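Local coordinates for protein lipase (Rhizopus chinensis, PDB 6A0W) that probably hydrolyses the ester bonds of triacylglycerols as a secreted fungal lipase of the class 3 family, with an alpha/beta-hydrolase fold, at residues K165-A176 / N196-V207; L179-Q187 / F212-F223. All blocks are in the same frame, centred on the assembly; numbering follows the deposited sequence.

In the fold
Both contacts belong to one alpha/beta-hydrolase core and meet on helix 173-188, whose first turn lies in contact 1 and whose later turns lie in contact 2. Their centres are about 11 Å apart, with contact 1 about 3 Å from the centre of the chain and contact 2 about 13 Å from it. The segments alternate along the chain: 165-176, 179-187, 196-207, then 212-223. Strand 197-202 pairs with strand 165-171 in contact 1 and is bordered by 212-223 on its other side, where Ile-199 N lies 2.9 Å from Pro-222 O. The crossover that sets the presumed nucleophile elbow is thus tied to the helix packing on the sheet face that carries Val-168 and Ile-199.

Contact 1: K165-A176 / N196-V207; sequences KVIVTGHSLGGA and NLSIYTVGCPRV
Val-166 CG1 lies 3.7 Å from Leu-197 CD1, and the same methyl of Leu-197 also reaches Val-168 CG2, so one leucine branch bridges two valines on the sheet face that helix 173-188 covers. On the other face Ile-167 CD1 rests 4.0 Å from Tyr-200 CE1 and also touches Ser-198 CB. Farther along, His-171 and Val-202 cross at about a right angle, His-171 CB standing 3.7 Å from Val-202 CG2.

Where helix 173-188 begins, Thr-201 CG2, still on the strand, comes 3.6 Å from Gly-175 CA, and Cys-204 SG, just past the strand, sits 3.5 Å from Gly-175 C. The cysteine chi1 of -165°, with SG opposite the backbone N, sets the sulfur against this first helical turn. With no side chain at Gly-175, both groups pack directly on the helix backbone.

Seven backbone hydrogen bonds position these groups in parallel register, from Val-166 N to Asn-196 O (2.9 Å) through to Ser-172 N to Val-202 O (2.9 Å). The last one grips the turn at Ser-172, whose positive phi of 61° fits the strained nucleophile elbow of a GxSxG motif. Ser-172 OG bonds His-284 NE2, consistent with a catalytic triad completed by Asp-231.

The unit is a beta-alpha-beta crossover through helix 173-188. Strand 165-171 is flanked by strand 102-108 and strand 197-202 by strand 223-228, while helix 38-53 packs on the face of Ile-167, Thr-169 and Tyr-200.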
loop_
_atom_site.group_PDB
_atom_site.type_symbol
_atom_site.label_atom_id
_atom_site.label_comp_id
_atom_site.label_asym_id
_atom_site.label_seq_id
_atom_site.Cartn_x
_atom_site.Cartn_y
_atom_site.Cartn_z
ATOM N N LYS A 165 6.278 -13.993 11.024
ATOM C CA LYS A 165 6.358 -13.396 9.700
ATOM C C LYS A 165 6.284 -11.878 9.786
ATOM O O LYS A 165 5.754 -11.340 10.732
ATOM C CB LYS A 165 5.235 -13.909 8.825
ATOM C CG LYS A 165 3.881 -13.436 9.259
ATOM C CD LYS A 165 2.839 -14.078 8.370
ATOM C CE LYS A 165 1.453 -13.834 8.924
ATOM N NZ LYS A 165 0.504 -14.617 8.092
ATOM N N VAL A 166 6.807 -11.212 8.771
ATOM C CA VAL A 166 6.763 -9.781 8.671
ATOM C C VAL A 166 5.790 -9.364 7.568
ATOM O O VAL A 166 5.905 -9.794 6.404
ATOM C CB VAL A 166 8.184 -9.257 8.343
ATOM C CG1 VAL A 166 8.173 -7.773 8.078
ATOM C CG2 VAL A 166 9.140 -9.590 9.483
ATOM N N ILE A 167 4.814 -8.536 7.956
ATOM C CA ILE A 167 3.821 -7.988 7.051
ATOM C C ILE A 167 4.077 -6.494 6.936
ATOM O O ILE A 167 4.108 -5.786 7.938
ATOM C CB ILE A 167 2.394 -8.150 7.652
ATOM C CG1 ILE A 167 1.974 -9.625 7.778
ATOM C CG2 ILE A 167 1.377 -7.377 6.833
ATOM C CD1 ILE A 167 1.661 -10.358 6.485
ATOM N N VAL A 168 4.287 -5.996 5.725
ATOM C CA VAL A 168 4.474 -4.572 5.543
ATOM C C VAL A 168 3.212 -4.020 4.853
ATOM O O VAL A 168 2.842 -4.518 3.795
ATOM C CB VAL A 168 5.691 -4.249 4.650
ATOM C CG1 VAL A 168 5.978 -2.766 4.704
ATOM C CG2 VAL A 168 6.932 -5.057 5.032
ATOM N N THR A 169 2.544 -3.039 5.462
ATOM C CA THR A 169 1.255 -2.574 4.935
ATOM C C THR A 169 1.133 -1.051 4.923
ATOM O O THR A 169 1.789 -0.360 5.695
ATOM C CB THR A 169 0.052 -3.250 5.673
ATOM O OG1 THR A 169 -1.164 -2.908 5.002
ATOM C CG2 THR A 169 -0.054 -2.786 7.112
ATOM N N GLY A 170 0.452 -0.525 3.910
ATOM C CA GLY A 170 0.125 0.884 3.863
ATOM C C GLY A 170 -0.986 1.199 2.889
ATOM O O GLY A 170 -1.177 0.465 1.908
ATOM N N HIS A 171 -1.655 2.322 3.156
ATOM C CA HIS A 171 -2.650 2.945 2.271
ATOM C C HIS A 171 -1.972 4.063 1.520
ATOM O O HIS A 171 -1.077 4.726 2.061
ATOM C CB HIS A 171 -3.827 3.458 3.125
ATOM C CG HIS A 171 -4.818 4.295 2.380
ATOM N ND1 HIS A 171 -5.012 5.628 2.663
ATOM C CD2 HIS A 171 -5.743 3.970 1.444
ATOM C CE1 HIS A 171 -5.986 6.094 1.898
ATOM N NE2 HIS A 171 -6.389 5.128 1.091
ATOM N N SER A 172 -2.357 4.277 0.269
ATOM C CA SER A 172 -2.024 5.532 -0.385
ATOM C C SER A 172 -0.494 5.691 -0.451
ATOM O O SER A 172 0.204 4.723 -0.753
ATOM C CB SER A 172 -2.671 6.710 0.357
ATOM O OG SER A 172 -2.621 7.930 -0.392
ATOM N N LEU A 173 0.032 6.897 -0.241
ATOM C CA LEU A 173 1.501 7.101 -0.295
ATOM C C LEU A 173 2.183 6.190 0.701
ATOM O O LEU A 173 3.330 5.804 0.526
ATOM C CB LEU A 173 1.883 8.573 -0.079
ATOM C CG LEU A 173 1.957 9.412 -1.338
ATOM C CD1 LEU A 173 0.638 9.439 -2.109
ATOM C CD2 LEU A 173 2.433 10.818 -0.972
ATOM N N GLY A 174 1.458 5.771 1.720
ATOM C CA GLY A 174 2.000 4.804 2.661
ATOM C C GLY A 174 2.265 3.449 2.029
ATOM O O GLY A 174 3.122 2.675 2.501
ATOM N N GLY A 175 1.483 3.147 0.996
ATOM C CA GLY A 175 1.663 1.902 0.247
ATOM C C GLY A 175 2.966 1.949 -0.540
ATOM O O GLY A 175 3.672 0.960 -0.586
ATOM N N ALA A 176 3.342 3.135 -1.025
ATOM C CA ALA A 176 4.615 3.303 -1.673
ATOM C C ALA A 176 5.752 3.024 -0.721
ATOM O O ALA A 176 6.676 2.301 -1.092
ATOM C CB ALA A 176 4.760 4.664 -2.290
ATOM N N ASN A 196 8.504 -15.638 4.447
ATOM C CA ASN A 196 8.144 -14.997 5.710
ATOM C C ASN A 196 8.013 -13.485 5.628
ATOM O O ASN A 196 7.842 -12.837 6.658
ATOM C CB ASN A 196 9.067 -15.413 6.867
ATOM C CG ASN A 196 10.508 -14.972 6.662
ATOM O OD1 ASN A 196 10.893 -14.563 5.560
ATOM N ND2 ASN A 196 11.349 -15.204 7.685
ATOM N N LEU A 197 7.985 -12.950 4.405
ATOM C CA LEU A 197 7.795 -11.534 4.194
ATOM C C LEU A 197 6.757 -11.330 3.097
ATOM O O LEU A 197 6.854 -11.933 2.029
ATOM C CB LEU A 197 9.106 -10.880 3.761
ATOM C CG LEU A 197 9.082 -9.434 3.317
ATOM C CD1 LEU A 197 8.670 -8.557 4.496
ATOM C CD2 LEU A 197 10.446 -9.007 2.819
ATOM N N SER A 198 5.904 -10.332 3.299
ATOM C CA SER A 198 4.776 -10.071 2.399
ATOM C C SER A 198 4.460 -8.576 2.482
ATOM O O SER A 198 4.591 -7.982 3.543
ATOM C CB SER A 198 3.529 -10.886 2.905
ATOM O OG SER A 198 3.453 -12.053 2.146
ATOM N N ILE A 199 3.916 -8.021 1.405
ATOM C CA ILE A 199 3.593 -6.621 1.302
ATOM C C ILE A 199 2.113 -6.511 0.903
ATOM O O ILE A 199 1.671 -7.129 -0.071
ATOM C CB ILE A 199 4.414 -5.932 0.213
ATOM C CG1 ILE A 199 5.943 -6.132 0.439
ATOM C CG2 ILE A 199 4.143 -4.437 0.240
ATOM C CD1 ILE A 199 6.794 -5.812 -0.787
ATOM N N TYR A 200 1.359 -5.736 1.666
ATOM C CA TYR A 200 -0.049 -5.481 1.344
ATOM C C TYR A 200 -0.317 -4.011 1.315
ATOM O O TYR A 200 -0.028 -3.289 2.287
ATOM C CB TYR A 200 -0.974 -6.096 2.405
ATOM C CG TYR A 200 -1.019 -7.611 2.364
ATOM C CD1 TYR A 200 -0.050 -8.360 3.028
ATOM C CD2 TYR A 200 -2.115 -8.291 1.803
ATOM C CE1 TYR A 200 -0.038 -9.738 2.952
ATOM C CE2 TYR A 200 -2.154 -9.680 1.801
ATOM C CZ TYR A 200 -1.135 -10.397 2.398
ATOM O OH TYR A 200 -1.135 -11.763 2.453
ATOM N N THR A 201 -1.035 -3.604 0.279
ATOM C CA THR A 201 -1.395 -2.211 0.139
ATOM C C THR A 201 -2.879 -2.018 -0.285
ATOM O O THR A 201 -3.477 -2.896 -0.940
ATOM C CB THR A 201 -0.493 -1.486 -0.892
ATOM O OG1 THR A 201 -0.692 -2.015 -2.201
ATOM C CG2 THR A 201 0.994 -1.566 -0.519
ATOM N N VAL A 202 -3.382 -0.813 -0.005
ATOM C CA VAL A 202 -4.698 -0.332 -0.425
ATOM C C VAL A 202 -4.519 1.053 -1.017
ATOM O O VAL A 202 -3.868 1.906 -0.396
ATOM C CB VAL A 202 -5.747 -0.352 0.722
ATOM C CG1 VAL A 202 -6.205 -1.788 0.969
ATOM C CG2 VAL A 202 -5.203 0.234 2.016
ATOM N N GLY A 203 -4.959 1.233 -2.261
ATOM C CA GLY A 203 -4.823 2.512 -2.958
ATOM C C GLY A 203 -3.380 2.979 -3.211
ATOM O O GLY A 203 -3.099 4.177 -3.304
ATOM N N CYS A 204 -2.499 2.032 -3.486
ATOM C CA CYS A 204 -1.095 2.326 -3.792
ATOM C C CYS A 204 -0.908 2.983 -5.159
ATOM O O CYS A 204 -1.394 2.477 -6.186
ATOM C CB CYS A 204 -0.265 1.051 -3.721
ATOM S SG CYS A 204 1.528 1.372 -3.650
ATOM N N PRO A 205 -0.256 4.149 -5.194
ATOM C CA PRO A 205 0.141 4.687 -6.511
ATOM C C PRO A 205 1.230 3.842 -7.187
ATOM O O PRO A 205 1.823 2.942 -6.575
ATOM C CB PRO A 205 0.744 6.061 -6.165
ATOM C CG PRO A 205 1.314 5.836 -4.808
ATOM C CD PRO A 205 0.321 4.946 -4.093
ATOM N N ARG A 206 1.447 4.103 -8.470
ATOM C CA ARG A 206 2.630 3.571 -9.131
ATOM C C ARG A 206 3.856 4.166 -8.437
ATOM O O ARG A 206 3.820 5.316 -7.961
ATOM C CB ARG A 206 2.631 3.868 -10.628
ATOM C CG ARG A 206 1.514 3.150 -11.388
ATOM C CD ARG A 206 1.676 3.227 -12.891
ATOM N NE ARG A 206 0.537 2.627 -13.556
ATOM C CZ ARG A 206 -0.579 3.263 -13.894
ATOM N NH1 ARG A 206 -0.707 4.554 -13.700
ATOM N NH2 ARG A 206 -1.565 2.615 -14.505
ATOM N N VAL A 207 4.873 3.320 -8.284
ATOM C CA VAL A 207 6.051 3.654 -7.518
ATOM C C VAL A 207 7.337 3.799 -8.332
ATOM O O VAL A 207 8.151 4.689 -8.045
ATOM C CB VAL A 207 6.271 2.623 -6.418
ATOM C CG1 VAL A 207 7.593 2.876 -5.715
ATOM C CG2 VAL A 207 5.102 2.657 -5.444
#

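Contact 2: L179-Q187 / F212-F223; sequences LLAGMDLYQ and FAYYVDSTGIPF. With SO4 (sulfate ion), chain D.
Helix 179-187 and helix 212-218 run at 55° to each other with their axes 11.2 Å apart, a spacing wide enough for large side chains to fill, while the chain after the second helix comes back against helix 179-187 through Ile-221 and Phe-223. Both methyls of Leu-179 meet Phe-223: CD1 sits over the centre of one face, 3.7 Å from the ring centroid in a CH-pi contact, while CD2 lies by CZ and also meets the edge of Phe-212 at CE2, 3.7 Å away.

Met-183 carries the middle. Bent at chi2 and again at chi3, the chain brings SD 3.8 Å from Val-216 CG2 and beside Tyr-215 in an oblique Met-aromatic contact; CE continues to Thr-219 OG1 and Ile-221 CB. At the far end the ring of Tyr-186 has Thr-219 CB over one face, 3.8 Å from its centroid, and Tyr-215 OH at its edge, in plane.

That hydroxyl accepts from Gln-187 NE2 at 2.9 Å, with an N-H...O angle of 163° and the oxygen almost in the amide plane. NE2 is also bonded to Tyr-127 OH, which helps fix the rotation of the amide; Tyr-127 in turn meets Phe-212 edge-to-face. Thr-219 OG1 donates to Val-216 O at 2.7 Å and accepts from Ile-221 N at 3.1 Å, forming an ST turn where the chain leaves the helix.

The chemistry is therefore graded: Leu-179, Phe-212 and Phe-223 make a wholly apolar inner end, and the outer end adds one directed amide-to-hydroxyl bond. The oxygen of Thr-219 is gripped by its own segment's backbone, while its CB and CG2 pack against Tyr-186.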
loop_
_atom_site.group_PDB
_atom_site.type_symbol
_atom_site.label_atom_id
_atom_site.label_comp_id
_atom_site.label_asym_id
_atom_site.label_seq_id
_atom_site.Cartn_x
_atom_site.Cartn_y
_atom_site.Cartn_z
ATOM N N LEU A 179 6.103 -0.836 -0.103
ATOM C CA LEU A 179 6.750 -1.593 -1.160
ATOM C C LEU A 179 8.281 -1.350 -1.093
ATOM O O LEU A 179 9.070 -2.286 -1.111
ATOM C CB LEU A 179 6.246 -1.089 -2.505
ATOM C CG LEU A 179 6.922 -1.705 -3.714
ATOM C CD1 LEU A 179 6.762 -3.219 -3.671
ATOM C CD2 LEU A 179 6.326 -1.147 -5.000
ATOM N N LEU A 180 8.663 -0.099 -0.859
ATOM C CA LEU A 180 10.098 0.241 -0.752
ATOM C C LEU A 180 10.723 -0.396 0.479
ATOM O O LEU A 180 11.768 -1.062 0.376
ATOM C CB LEU A 180 10.295 1.758 -0.775
ATOM C CG LEU A 180 9.951 2.481 -2.091
ATOM C CD1 LEU A 180 9.996 4.009 -1.939
ATOM C CD2 LEU A 180 10.872 2.056 -3.215
ATOM N N ALA A 181 9.957 -0.447 1.557
ATOM C CA ALA A 181 10.434 -1.127 2.731
ATOM C C ALA A 181 10.585 -2.615 2.461
ATOM O O ALA A 181 11.516 -3.262 2.969
ATOM C CB ALA A 181 9.499 -0.908 3.915
ATOM N N GLY A 182 9.580 -3.198 1.813
ATOM C CA GLY A 182 9.630 -4.635 1.573
ATOM C C GLY A 182 10.844 -5.012 0.715
ATOM O O GLY A 182 11.505 -5.994 0.984
ATOM N N MET A 183 11.109 -4.243 -0.333
ATOM C CA MET A 183 12.303 -4.464 -1.155
ATOM C C MET A 183 13.655 -4.275 -0.400
ATOM O O MET A 183 14.527 -5.170 -0.438
ATOM C CB MET A 183 12.234 -3.571 -2.386
ATOM C CG MET A 183 11.101 -3.905 -3.348
ATOM S SD MET A 183 11.191 -5.600 -3.940
ATOM C CE MET A 183 10.074 -6.389 -2.792
ATOM N N ASP A 184 13.682 -3.324 0.527
ATOM C CA ASP A 184 14.884 -3.088 1.372
ATOM C C ASP A 184 15.102 -4.215 2.366
ATOM O O ASP A 184 16.214 -4.742 2.542
ATOM C CB ASP A 184 14.718 -1.734 2.108
ATOM C CG ASP A 184 16.058 -1.126 2.600
ATOM O OD1 ASP A 184 17.121 -1.544 2.131
ATOM O OD2 ASP A 184 16.048 -0.263 3.499
ATOM N N LEU A 185 14.041 -4.621 3.040
ATOM C CA LEU A 185 14.116 -5.794 3.878
ATOM C C LEU A 185 14.613 -7.028 3.095
ATOM O O LEU A 185 15.464 -7.798 3.580
ATOM C CB LEU A 185 12.751 -6.072 4.515
ATOM C CG LEU A 185 12.370 -5.022 5.560
ATOM C CD1 LEU A 185 10.873 -5.012 5.862
ATOM C CD2 LEU A 185 13.194 -5.259 6.830
ATOM N N TYR A 186 14.037 -7.268 1.920
ATOM C CA TYR A 186 14.513 -8.387 1.114
ATOM C C TYR A 186 16.029 -8.229 0.833
ATOM O O TYR A 186 16.749 -9.222 0.778
ATOM C CB TYR A 186 13.722 -8.494 -0.194
ATOM C CG TYR A 186 14.278 -9.470 -1.225
ATOM C CD1 TYR A 186 14.103 -10.847 -1.104
ATOM C CD2 TYR A 186 14.889 -8.993 -2.364
ATOM C CE1 TYR A 186 14.637 -11.732 -2.051
ATOM C CE2 TYR A 186 15.382 -9.850 -3.343
ATOM C CZ TYR A 186 15.238 -11.195 -3.188
ATOM O OH TYR A 186 15.752 -11.936 -4.203
ATOM N N GLN A 187 16.452 -7.012 0.504
ATOM C CA GLN A 187 17.838 -6.777 0.087
ATOM C C GLN A 187 18.778 -6.936 1.264
ATOM O O GLN A 187 19.759 -7.615 1.137
ATOM C CB GLN A 187 18.012 -5.419 -0.575
ATOM C CG GLN A 187 17.383 -5.299 -1.952
ATOM C CD GLN A 187 16.854 -3.922 -2.253
ATOM O OE1 GLN A 187 17.094 -2.993 -1.492
ATOM N NE2 GLN A 187 16.164 -3.758 -3.401
ATOM N N PHE A 212 12.019 -1.398 -12.471
ATOM C CA PHE A 212 11.756 -1.523 -11.052
ATOM C C PHE A 212 10.673 -2.597 -10.816
ATOM O O PHE A 212 10.815 -3.445 -9.949
ATOM C CB PHE A 212 11.332 -0.164 -10.448
ATOM C CG PHE A 212 10.817 -0.267 -9.027
ATOM C CD1 PHE A 212 11.684 -0.403 -7.968
ATOM C CD2 PHE A 212 9.459 -0.179 -8.766
ATOM C CE1 PHE A 212 11.221 -0.510 -6.666
ATOM C CE2 PHE A 212 8.979 -0.304 -7.476
ATOM C CZ PHE A 212 9.868 -0.418 -6.422
ATOM N N ALA A 213 9.624 -2.541 -11.615
ATOM C CA ALA A 213 8.496 -3.466 -11.542
ATOM C C ALA A 213 8.935 -4.907 -11.839
ATOM O O ALA A 213 8.608 -5.819 -11.074
ATOM C CB ALA A 213 7.400 -3.018 -12.508
ATOM N N TYR A 214 9.785 -5.087 -12.851
ATOM C CA TYR A 214 10.311 -6.422 -13.132
ATOM C C TYR A 214 11.161 -6.927 -11.997
ATOM O O TYR A 214 11.099 -8.111 -11.634
ATOM C CB TYR A 214 11.107 -6.463 -14.441
ATOM C CG TYR A 214 10.356 -5.894 -15.625
ATOM C CD1 TYR A 214 8.987 -6.054 -15.755
ATOM C CD2 TYR A 214 11.040 -5.261 -16.651
ATOM C CE1 TYR A 214 8.303 -5.553 -16.868
ATOM C CE2 TYR A 214 10.385 -4.771 -17.761
ATOM C CZ TYR A 214 9.011 -4.886 -17.844
ATOM O OH TYR A 214 8.363 -4.364 -18.940
ATOM N N TYR A 215 11.949 -6.028 -11.409
ATOM C CA TYR A 215 12.752 -6.399 -10.261
ATOM C C TYR A 215 11.864 -6.866 -9.100
ATOM O O TYR A 215 12.143 -7.852 -8.416
ATOM C CB TYR A 215 13.659 -5.217 -9.809
ATOM C CG TYR A 215 14.316 -5.478 -8.468
ATOM C CD1 TYR A 215 15.295 -6.437 -8.325
ATOM C CD2 TYR A 215 13.882 -4.827 -7.332
ATOM C CE1 TYR A 215 15.818 -6.765 -7.078
ATOM C CE2 TYR A 215 14.353 -5.177 -6.089
ATOM C CZ TYR A 215 15.340 -6.111 -5.957
ATOM O OH TYR A 215 15.840 -6.383 -4.697
ATOM N N VAL A 216 10.855 -6.076 -8.780
ATOM C CA VAL A 216 9.996 -6.424 -7.653
ATOM C C VAL A 216 9.412 -7.838 -7.844
ATOM O O VAL A 216 9.440 -8.683 -6.938
ATOM C CB VAL A 216 8.853 -5.398 -7.527
ATOM C CG1 VAL A 216 7.775 -5.942 -6.606
ATOM C CG2 VAL A 216 9.392 -4.084 -6.974
ATOM N N ASP A 217 8.922 -8.083 -9.044
ATOM C CA ASP A 217 8.382 -9.410 -9.421
ATOM C C ASP A 217 9.432 -10.526 -9.317
ATOM O O ASP A 217 9.145 -11.589 -8.791
ATOM C CB ASP A 217 7.818 -9.337 -10.852
ATOM C CG ASP A 217 6.465 -8.684 -10.913
ATOM O OD1 ASP A 217 5.846 -8.484 -9.831
ATOM O OD2 ASP A 217 6.010 -8.373 -12.050
ATOM N N SER A 218 10.692 -10.202 -9.616
ATOM C CA SER A 218 11.778 -11.187 -9.561
ATOM C C SER A 218 12.111 -11.608 -8.182
ATOM O O SER A 218 12.687 -12.670 -7.998
ATOM C CB SER A 218 13.056 -10.652 -10.210
ATOM O OG SER A 218 13.712 -9.677 -9.426
ATOM N N THR A 219 11.772 -10.798 -7.184
ATOM C CA THR A 219 12.139 -11.163 -5.817
ATOM C C THR A 219 11.269 -12.282 -5.294
ATOM O O THR A 219 11.569 -12.874 -4.225
ATOM C CB THR A 219 12.009 -9.979 -4.814
ATOM O OG1 THR A 219 10.634 -9.571 -4.672
ATOM C CG2 THR A 219 12.835 -8.758 -5.261
ATOM N N GLY A 220 10.077 -12.429 -5.871
ATOM C CA GLY A 220 9.110 -13.414 -5.298
ATOM C C GLY A 220 8.480 -12.994 -3.977
ATOM O O GLY A 220 7.655 -13.729 -3.425
ATOM N N ILE A 221 8.811 -11.804 -3.461
ATOM C CA ILE A 221 8.081 -11.295 -2.284
ATOM C C ILE A 221 6.626 -10.969 -2.690
ATOM O O ILE A 221 6.408 -10.123 -3.563
ATOM C CB ILE A 221 8.690 -9.992 -1.719
ATOM C CG1 ILE A 221 10.147 -10.235 -1.282
ATOM C CG2 ILE A 221 7.871 -9.482 -0.507
ATOM C CD1 ILE A 221 10.349 -11.284 -0.206
ATOM N N PRO A 222 5.641 -11.600 -2.043
ATOM C CA PRO A 222 4.247 -11.337 -2.421
ATOM C C PRO A 222 3.880 -9.872 -2.182
ATOM O O PRO A 222 4.180 -9.319 -1.140
ATOM C CB PRO A 222 3.463 -12.258 -1.469
ATOM C CG PRO A 222 4.418 -13.389 -1.214
ATOM C CD PRO A 222 5.708 -12.639 -0.992
ATOM N N PHE A 223 3.482 -9.197 -3.244
ATOM C CA PHE A 223 3.066 -7.818 -3.183
ATOM C C PHE A 223 1.598 -7.728 -3.620
ATOM O O PHE A 223 1.288 -7.884 -4.793
ATOM C CB PHE A 223 3.956 -7.022 -4.137
ATOM C CG PHE A 223 3.585 -5.565 -4.286
ATOM C CD1 PHE A 223 3.053 -4.853 -3.233
ATOM C CD2 PHE A 223 3.813 -4.901 -5.473
ATOM C CE1 PHE A 223 2.737 -3.526 -3.382
ATOM C CE2 PHE A 223 3.382 -3.601 -5.666
ATOM C CZ PHE A 223 2.934 -2.889 -4.588
HETATM S S SO4 D . 10.877 -3.364 -21.495
HETATM O O1 SO4 D . 10.709 -2.337 -20.440
HETATM O O2 SO4 D . 10.331 -2.900 -22.800
HETATM O O3 SO4 D . 12.330 -3.623 -21.627
HETATM O O4 SO4 D . 10.234 -4.659 -21.161
#